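Local coordinates for protein adenylyltransferase (Bartonella henselae str. Houston-1, PDB 5NH2) that transfers AMP from ATP to residues of host target proteins through its Fic domain, here held in complex with its antitoxin homologue, at residues T57-L60 against C61-Q65; E142-N145 against S146-L150; R159-R162 against L163-N167. All blocks are in the same frame, centred on the assembly; numbering follows the deposited sequence.

Contact 1 of 3, residues T57-L60 against C61-Q65; sequences TAYL and CHIHQ
I63 reaches back one turn of helix 57-68 to lie over a face of the Y59 ring, an example of an i to i+4 CH-pi contact. Its CG1 stands 4.2 Å from the ring centroid and 16° off the normal, while I63 CD1 comes within 3.6 Å of Y59 CE2. The ring leans toward the following turn because Y59 CG is anti to its own backbone N (chi1 -177°); I63 CG1, set beside its backbone N, runs back to meet it. Behind the pair, I63 N donates a straight 2.9 Å bond to Y59 O, with 170° at the hydrogen. On another side of the helix, C61 SG packs 4.2 Å from T57 CG2.

A second shell holds the ring: F55 meets it at about a right angle, and the Y59 hydroxyl is hydrogen-bonded to N167 of helix 157-171. Separately, H64 joins the helix to G76, through ND1 to the backbone N, and to E155 of the ATP site, through NE2 to the carbonyl. The contact is thus apolar along the ring face, where I63 packs, and polar only at the phenol oxygen, which ties this Fic-domain helix to its neighbour.

Contact 2 of 3, residues E142-N145 against S146-L150; sequences ELFN and SLNQL
F144 and N148, one turn apart on helix 133-150, turn their flat groups obliquely against each other, the ring and amide planes 31° apart. The approach is loose at its nearest point, N148 OD1 lying 4.1 Å from F144 CE2, and the amide oxygen is the atom nearest the ring. A chi1 of -177° sets the F144 ring beside its own carbonyl carbon and brings it nearer the later turn, although its CB points away from it. N148 takes a less usual path, with chi1 at -120°, away from any staggered position; its CB heads for the preceding turn and sits 3.2 Å from N145 O. N148 OD1 accepts a hydrogen bond from Q161 NE2 on helix 157-171, which may account for the unusual torsion.

Helix 133-150 is the element of the Fic fold that runs directly into the HPFREGNGR motif, and the N148 side chain lies about 6 Å from G158 of the ATP site. The F144 ring makes edge-to-face contacts with both F165 and F206.

The backbone beneath is regular, N148 N reaching F144 O at 2.9 Å and L147 N reaching L143 O at 2.9 Å. L147 CB rests 3.5 Å from L143 O, and beyond it the leucine packs on Q161 and F165, while L143 leans on L118 and L122 of helix 109-124. S146 CB lies 3.5 Å from E142 O on the partly exposed side. N145 touches V193 and L199, and the backbone of Q149 is hydrogen-bonded to that of A106.

Contact 3 of 3, residues R159-R162 against L163-N167; sequences RTQR and LFFEN
The C-terminal end of the Fic motif, with its two arginines R159 and R162, forms the start of helix 157-171, where Q161 packs on F165 one turn further on and E166 folds over the carbonyl of R162. Q161 CG is 4.0 Å from F165 CD1, with the amide and ring planes turned 67° apart. The ring also presents its edge to the main chain: Q161 O lies in the ring plane, 3.3 Å from F165 CD1, and the same oxygen accepts the F165 N-H at 2.9 Å. One carbonyl therefore meets both the backbone and the aromatic rim of a single residue. The amide end of Q161 is directed to helix 133-150.

R162 O is gripped in a different way. E166 N bonds to it at 2.9 Å, nearly along the C=O axis, and F165 N adds a weak second bond at a bent 120°. E166 CG closes over the same oxygen at 3.4 Å, yet its carboxylate does not reach the guanidinium, E166 OE2 staying 6.1 Å from R162 NE. That group is engaged elsewhere: R162 NH2 forms a salt bridge with E35 of the antitoxin chain, and R162 NE is bonded to T31 OG1 of that chain. The spacing of T31 and E35 is consistent with the inhibitory (S/T)xxxE motif of Fic antitoxins, whose glutamate holds this arginine and obstructs productive ATP binding.

R159, one of the residues that bind ATP, extends its side chain to about 3 Å from the bound magnesium ion. With the R162 chain bent at chi3 (-69°), R159 N lies 3.8 Å above the plane of the R162 guanidinium, offset toward its rim.

Each contact lies on a different helix of one Fic domain and is built on i to i+4 backbone bonds, but the three differ with depth. Contact 3 is buried and lies nearest the centre of the chain, packing against both of the others; contacts 1 and 2 are partly buried and meet each other through L60 and L147. Contact 1 is aliphatic against aromatic, and T160 CG2 of contact 3 packs on its L60 O. Contact 2 sets an amide against a ring, with L147 CD2 meeting Q161 CG of contact 3. Only contact 3 itself contains residues of the ATP site, R159 and probably R162, and it alone is touched by the antitoxin chain.

Contact 1 of 3, residues T57-L60 against C61-Q65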
loop_
_atom_site.group_PDB
_atom_site.type_symbol
_atom_site.label_atom_id
_atom_site.label_comp_id
_atom_site.label_asym_id
_atom_site.label_seq_id
_atom_site.Cartn_x
_atom_site.Cartn_y
_atom_site.Cartn_z
ATOM N N THR A 57 11.506 -2.171 14.775
ATOM C CA THR A 57 10.649 -1.014 15.071
ATOM C C THR A 57 11.375 0.321 14.836
ATOM O O THR A 57 10.742 1.296 14.395
ATOM C CB THR A 57 10.145 -1.108 16.511
ATOM O OG1 THR A 57 9.209 -2.223 16.638
ATOM C CG2 THR A 57 9.524 0.226 16.977
ATOM N N ALA A 58 12.703 0.367 15.087
ATOM C CA ALA A 58 13.515 1.526 14.714
ATOM C C ALA A 58 13.360 1.845 13.238
ATOM O O ALA A 58 13.152 3.001 12.867
ATOM C CB ALA A 58 14.995 1.291 15.022
ATOM N N TYR A 59 13.474 0.830 12.375
ATOM C CA TYR A 59 13.385 1.102 10.947
ATOM C C TYR A 59 11.988 1.565 10.572
ATOM O O TYR A 59 11.837 2.565 9.863
ATOM C CB TYR A 59 13.777 -0.132 10.141
ATOM C CG TYR A 59 13.779 0.090 8.628
ATOM C CD1 TYR A 59 14.643 1.021 8.042
ATOM C CD2 TYR A 59 12.932 -0.644 7.782
ATOM C CE1 TYR A 59 14.659 1.225 6.631
ATOM C CE2 TYR A 59 12.951 -0.450 6.414
ATOM C CZ TYR A 59 13.818 0.492 5.829
ATOM O OH TYR A 59 13.840 0.675 4.444
ATOM N N LEU A 60 10.957 0.886 11.085
ATOM C CA LEU A 60 9.574 1.352 10.902
ATOM C C LEU A 60 9.416 2.834 11.255
ATOM O O LEU A 60 8.800 3.613 10.493
ATOM C CB LEU A 60 8.620 0.502 11.744
ATOM C CG LEU A 60 7.154 0.763 11.524
ATOM C CD1 LEU A 60 6.728 0.150 10.208
ATOM C CD2 LEU A 60 6.277 0.276 12.728
ATOM N N CYS A 61 9.991 3.250 12.411
ATOM C CA CYS A 61 9.855 4.645 12.828
ATOM C C CYS A 61 10.676 5.590 11.949
ATOM O O CYS A 61 10.260 6.736 11.727
ATOM C CB CYS A 61 10.243 4.809 14.298
ATOM S SG CYS A 61 9.021 4.070 15.440
ATOM N N HIS A 62 11.831 5.134 11.449
ATOM C CA HIS A 62 12.616 5.908 10.483
ATOM C C HIS A 62 11.823 6.154 9.185
ATOM O O HIS A 62 11.754 7.282 8.685
ATOM C CB HIS A 62 13.940 5.170 10.193
ATOM C CG HIS A 62 14.727 5.729 9.038
ATOM N ND1 HIS A 62 15.563 6.824 9.160
ATOM C CD2 HIS A 62 14.824 5.330 7.744
ATOM C CE1 HIS A 62 16.121 7.089 7.988
ATOM N NE2 HIS A 62 15.682 6.203 7.110
ATOM N N ILE A 63 11.175 5.121 8.651
ATOM C CA ILE A 63 10.289 5.312 7.495
ATOM C C ILE A 63 9.197 6.372 7.771
ATOM O O ILE A 63 8.993 7.302 6.971
ATOM C CB ILE A 63 9.670 3.969 7.089
ATOM C CG1 ILE A 63 10.721 3.076 6.467
ATOM C CG2 ILE A 63 8.550 4.191 6.139
ATOM C CD1 ILE A 63 10.146 1.719 6.215
ATOM N N HIS A 64 8.462 6.222 8.893
ATOM C CA HIS A 64 7.405 7.191 9.220
ATOM C C HIS A 64 7.997 8.596 9.358
ATOM O O HIS A 64 7.434 9.588 8.859
ATOM C CB HIS A 64 6.672 6.748 10.501
ATOM C CG HIS A 64 5.467 7.576 10.851
ATOM N ND1 HIS A 64 5.552 8.758 11.559
ATOM C CD2 HIS A 64 4.141 7.377 10.610
ATOM C CE1 HIS A 64 4.341 9.269 11.704
ATOM N NE2 HIS A 64 3.463 8.441 11.153
ATOM N N GLN A 65 9.190 8.677 9.954
ATOM C CA GLN A 65 9.858 9.952 10.133
ATOM C C GLN A 65 10.242 10.575 8.793
ATOM O O GLN A 65 10.164 11.795 8.631
ATOM C CB GLN A 65 11.088 9.775 10.996
ATOM C CG GLN A 65 11.661 11.107 11.480
ATOM C CD GLN A 65 13.172 11.136 11.427
ATOM O OE1 GLN A 65 13.774 11.006 10.351
ATOM N NE2 GLN A 65 13.803 11.304 12.584
#

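Contact 2 of 3, residues E142-N145 against S146-L150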
loop_
_atom_site.group_PDB
_atom_site.type_symbol
_atom_site.label_atom_id
_atom_site.label_comp_id
_atom_site.label_asym_id
_atom_site.label_seq_id
_atom_site.Cartn_x
_atom_site.Cartn_y
_atom_site.Cartn_z
ATOM N N GLU A 142 1.939 -13.269 8.807
ATOM C CA GLU A 142 1.813 -13.153 10.260
ATOM C C GLU A 142 2.293 -11.793 10.773
ATOM O O GLU A 142 1.570 -11.126 11.533
ATOM C CB GLU A 142 2.565 -14.300 10.961
ATOM C CG GLU A 142 2.010 -15.677 10.631
ATOM C CD GLU A 142 2.746 -16.792 11.371
ATOM O OE1 GLU A 142 2.703 -17.940 10.875
ATOM O OE2 GLU A 142 3.350 -16.519 12.442
ATOM N N LEU A 143 3.511 -11.354 10.372
ATOM C CA LEU A 143 3.944 -9.997 10.794
ATOM C C LEU A 143 3.038 -8.877 10.252
ATOM O O LEU A 143 2.816 -7.861 10.923
ATOM C CB LEU A 143 5.389 -9.731 10.385
ATOM C CG LEU A 143 6.269 -10.741 11.124
ATOM C CD1 LEU A 143 7.574 -10.761 10.470
ATOM C CD2 LEU A 143 6.420 -10.328 12.564
ATOM N N PHE A 144 2.497 -9.038 9.049
ATOM C CA PHE A 144 1.693 -7.972 8.476
ATOM C C PHE A 144 0.340 -7.866 9.192
ATOM O O PHE A 144 -0.121 -6.758 9.493
ATOM C CB PHE A 144 1.530 -8.229 6.973
ATOM C CG PHE A 144 0.747 -7.132 6.195
ATOM C CD1 PHE A 144 1.413 -6.154 5.489
ATOM C CD2 PHE A 144 -0.627 -7.172 6.109
ATOM C CE1 PHE A 144 0.725 -5.164 4.735
ATOM C CE2 PHE A 144 -1.323 -6.198 5.383
ATOM C CZ PHE A 144 -0.637 -5.190 4.687
ATOM N N ASN A 145 -0.293 -9.004 9.504
ATOM C CA ASN A 145 -1.546 -8.984 10.254
ATOM C C ASN A 145 -1.325 -8.369 11.626
ATOM O O ASN A 145 -2.114 -7.516 12.077
ATOM C CB ASN A 145 -2.120 -10.401 10.414
ATOM C CG ASN A 145 -2.543 -11.034 9.095
ATOM O OD1 ASN A 145 -2.672 -10.341 8.075
ATOM N ND2 ASN A 145 -2.747 -12.373 9.102
ATOM N N SER A 146 -0.233 -8.760 12.291
ATOM C CA SER A 146 0.040 -8.198 13.615
ATOM C C SER A 146 0.259 -6.673 13.560
ATOM O O SER A 146 -0.318 -5.916 14.360
ATOM C CB SER A 146 1.247 -8.888 14.245
ATOM O OG SER A 146 1.737 -8.076 15.288
ATOM N N LEU A 147 1.100 -6.200 12.630
ATOM C CA LEU A 147 1.270 -4.747 12.493
ATOM C C LEU A 147 -0.036 -4.053 12.128
ATOM O O LEU A 147 -0.234 -2.888 12.488
ATOM C CB LEU A 147 2.319 -4.414 11.428
ATOM C CG LEU A 147 2.862 -2.990 11.403
ATOM C CD1 LEU A 147 3.468 -2.668 12.771
ATOM C CD2 LEU A 147 3.913 -2.852 10.310
ATOM N N ASN A 148 -0.926 -4.741 11.391
ATOM C CA ASN A 148 -2.231 -4.151 11.089
ATOM C C ASN A 148 -2.993 -3.856 12.365
ATOM O O ASN A 148 -3.612 -2.793 12.493
ATOM C CB ASN A 148 -3.078 -5.080 10.220
ATOM C CG ASN A 148 -3.447 -4.460 8.921
ATOM O OD1 ASN A 148 -2.683 -3.674 8.367
ATOM N ND2 ASN A 148 -4.623 -4.804 8.408
ATOM N N GLN A 149 -2.990 -4.822 13.300
ATOM C CA GLN A 149 -3.717 -4.668 14.552
ATOM C C GLN A 149 -3.048 -3.643 15.464
ATOM O O GLN A 149 -3.739 -2.917 16.197
ATOM C CB GLN A 149 -3.844 -6.028 15.250
ATOM C CG GLN A 149 -4.823 -6.039 16.427
ATOM C CD GLN A 149 -4.110 -5.862 17.775
ATOM O OE1 GLN A 149 -2.876 -5.950 17.848
ATOM N NE2 GLN A 149 -4.888 -5.620 18.848
ATOM N N LEU A 150 -1.718 -3.548 15.414
ATOM C CA LEU A 150 -1.017 -2.697 16.358
ATOM C C LEU A 150 -1.214 -1.227 15.996
ATOM O O LEU A 150 -1.610 -0.420 16.851
ATOM C CB LEU A 150 0.458 -3.101 16.420
ATOM C CG LEU A 150 0.963 -4.470 16.961
ATOM C CD1 LEU A 150 2.511 -4.562 16.750
ATOM C CD2 LEU A 150 0.579 -4.816 18.456
#

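Contact 3 of 3, residues R159-R162 against L163-N167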
loop_
_atom_site.group_PDB
_atom_site.type_symbol
_atom_site.label_atom_id
_atom_site.label_comp_id
_atom_site.label_asym_id
_atom_site.label_seq_id
_atom_site.Cartn_x
_atom_site.Cartn_y
_atom_site.Cartn_z
ATOM N N ARG A 159 0.618 3.601 5.058
ATOM C CA ARG A 159 1.676 3.972 4.110
ATOM C C ARG A 159 3.045 3.521 4.606
ATOM O O ARG A 159 3.849 2.966 3.829
ATOM C CB ARG A 159 1.644 5.477 3.857
ATOM C CG ARG A 159 0.556 5.861 2.871
ATOM C CD ARG A 159 0.384 7.386 2.724
ATOM N NE ARG A 159 -0.470 7.920 3.762
ATOM C CZ ARG A 159 -0.690 9.210 3.984
ATOM N NH1 ARG A 159 -0.101 10.172 3.245
ATOM N NH2 ARG A 159 -1.508 9.529 4.966
ATOM N N THR A 160 3.285 3.672 5.923
ATOM C CA THR A 160 4.536 3.233 6.538
ATOM C C THR A 160 4.686 1.708 6.514
ATOM O O THR A 160 5.754 1.168 6.162
ATOM C CB THR A 160 4.571 3.744 7.964
ATOM O OG1 THR A 160 4.486 5.172 7.931
ATOM C CG2 THR A 160 5.825 3.289 8.642
ATOM N N GLN A 161 3.623 1.003 6.898
ATOM C CA GLN A 161 3.636 -0.461 6.884
ATOM C C GLN A 161 3.879 -1.015 5.475
ATOM O O GLN A 161 4.678 -1.955 5.285
ATOM C CB GLN A 161 2.308 -0.981 7.443
ATOM C CG GLN A 161 2.068 -2.436 7.198
ATOM C CD GLN A 161 0.649 -2.852 7.561
ATOM O OE1 GLN A 161 -0.308 -2.071 7.416
ATOM N NE2 GLN A 161 0.501 -4.088 8.016
ATOM N N ARG A 162 3.181 -0.463 4.468
ATOM C CA ARG A 162 3.365 -0.982 3.108
ATOM C C ARG A 162 4.819 -0.822 2.670
ATOM O O ARG A 162 5.461 -1.797 2.235
ATOM C CB ARG A 162 2.408 -0.294 2.117
ATOM C CG ARG A 162 0.971 -0.843 2.211
ATOM C CD ARG A 162 -0.002 -0.227 1.168
ATOM N NE ARG A 162 -0.375 1.210 1.323
ATOM C CZ ARG A 162 -1.360 1.618 2.110
ATOM N NH1 ARG A 162 -1.969 0.704 2.824
ATOM N NH2 ARG A 162 -1.718 2.881 2.198
ATOM N N LEU A 163 5.385 0.390 2.861
ATOM C CA LEU A 163 6.784 0.584 2.488
ATOM C C LEU A 163 7.711 -0.364 3.266
ATOM O O LEU A 163 8.703 -0.869 2.717
ATOM C CB LEU A 163 7.193 2.039 2.702
ATOM C CG LEU A 163 7.922 2.673 1.507
ATOM C CD1 LEU A 163 8.206 4.141 1.783
ATOM C CD2 LEU A 163 9.211 1.917 1.104
ATOM N N PHE A 164 7.405 -0.609 4.541
ATOM C CA PHE A 164 8.226 -1.531 5.330
ATOM C C PHE A 164 8.203 -2.919 4.708
ATOM O O PHE A 164 9.252 -3.568 4.569
ATOM C CB PHE A 164 7.733 -1.546 6.789
ATOM C CG PHE A 164 8.518 -2.456 7.758
ATOM C CD1 PHE A 164 8.214 -3.814 7.875
ATOM C CD2 PHE A 164 9.480 -1.927 8.618
ATOM C CE1 PHE A 164 8.903 -4.643 8.799
ATOM C CE2 PHE A 164 10.144 -2.752 9.547
ATOM C CZ PHE A 164 9.853 -4.101 9.640
ATOM N N PHE A 165 7.035 -3.365 4.253
ATOM C CA PHE A 165 6.991 -4.740 3.760
ATOM C C PHE A 165 7.502 -4.861 2.329
ATOM O O PHE A 165 8.027 -5.923 1.973
ATOM C CB PHE A 165 5.580 -5.324 3.970
ATOM C CG PHE A 165 5.394 -5.879 5.364
ATOM C CD1 PHE A 165 4.995 -5.062 6.404
ATOM C CD2 PHE A 165 5.691 -7.212 5.634
ATOM C CE1 PHE A 165 4.864 -5.558 7.730
ATOM C CE2 PHE A 165 5.558 -7.746 6.931
ATOM C CZ PHE A 165 5.142 -6.906 7.998
ATOM N N GLU A 166 7.448 -3.774 1.541
ATOM C CA GLU A 166 8.071 -3.769 0.211
ATOM C C GLU A 166 9.582 -3.877 0.330
ATOM O O GLU A 166 10.225 -4.670 -0.375
ATOM C CB GLU A 166 7.700 -2.494 -0.574
ATOM C CG GLU A 166 6.234 -2.347 -1.012
ATOM C CD GLU A 166 5.853 -0.898 -1.406
ATOM O OE1 GLU A 166 6.738 -0.018 -1.500
ATOM O OE2 GLU A 166 4.655 -0.627 -1.625
ATOM N N ASN A 167 10.162 -3.081 1.221
ATOM C CA ASN A 167 11.602 -3.092 1.417
ATOM C C ASN A 167 12.067 -4.383 2.090
ATOM O O ASN A 167 13.108 -4.948 1.721
ATOM C CB ASN A 167 11.984 -1.864 2.234
ATOM C CG ASN A 167 12.085 -0.629 1.384
ATOM O OD1 ASN A 167 12.025 -0.711 0.167
ATOM N ND2 ASN A 167 12.285 0.521 2.019
#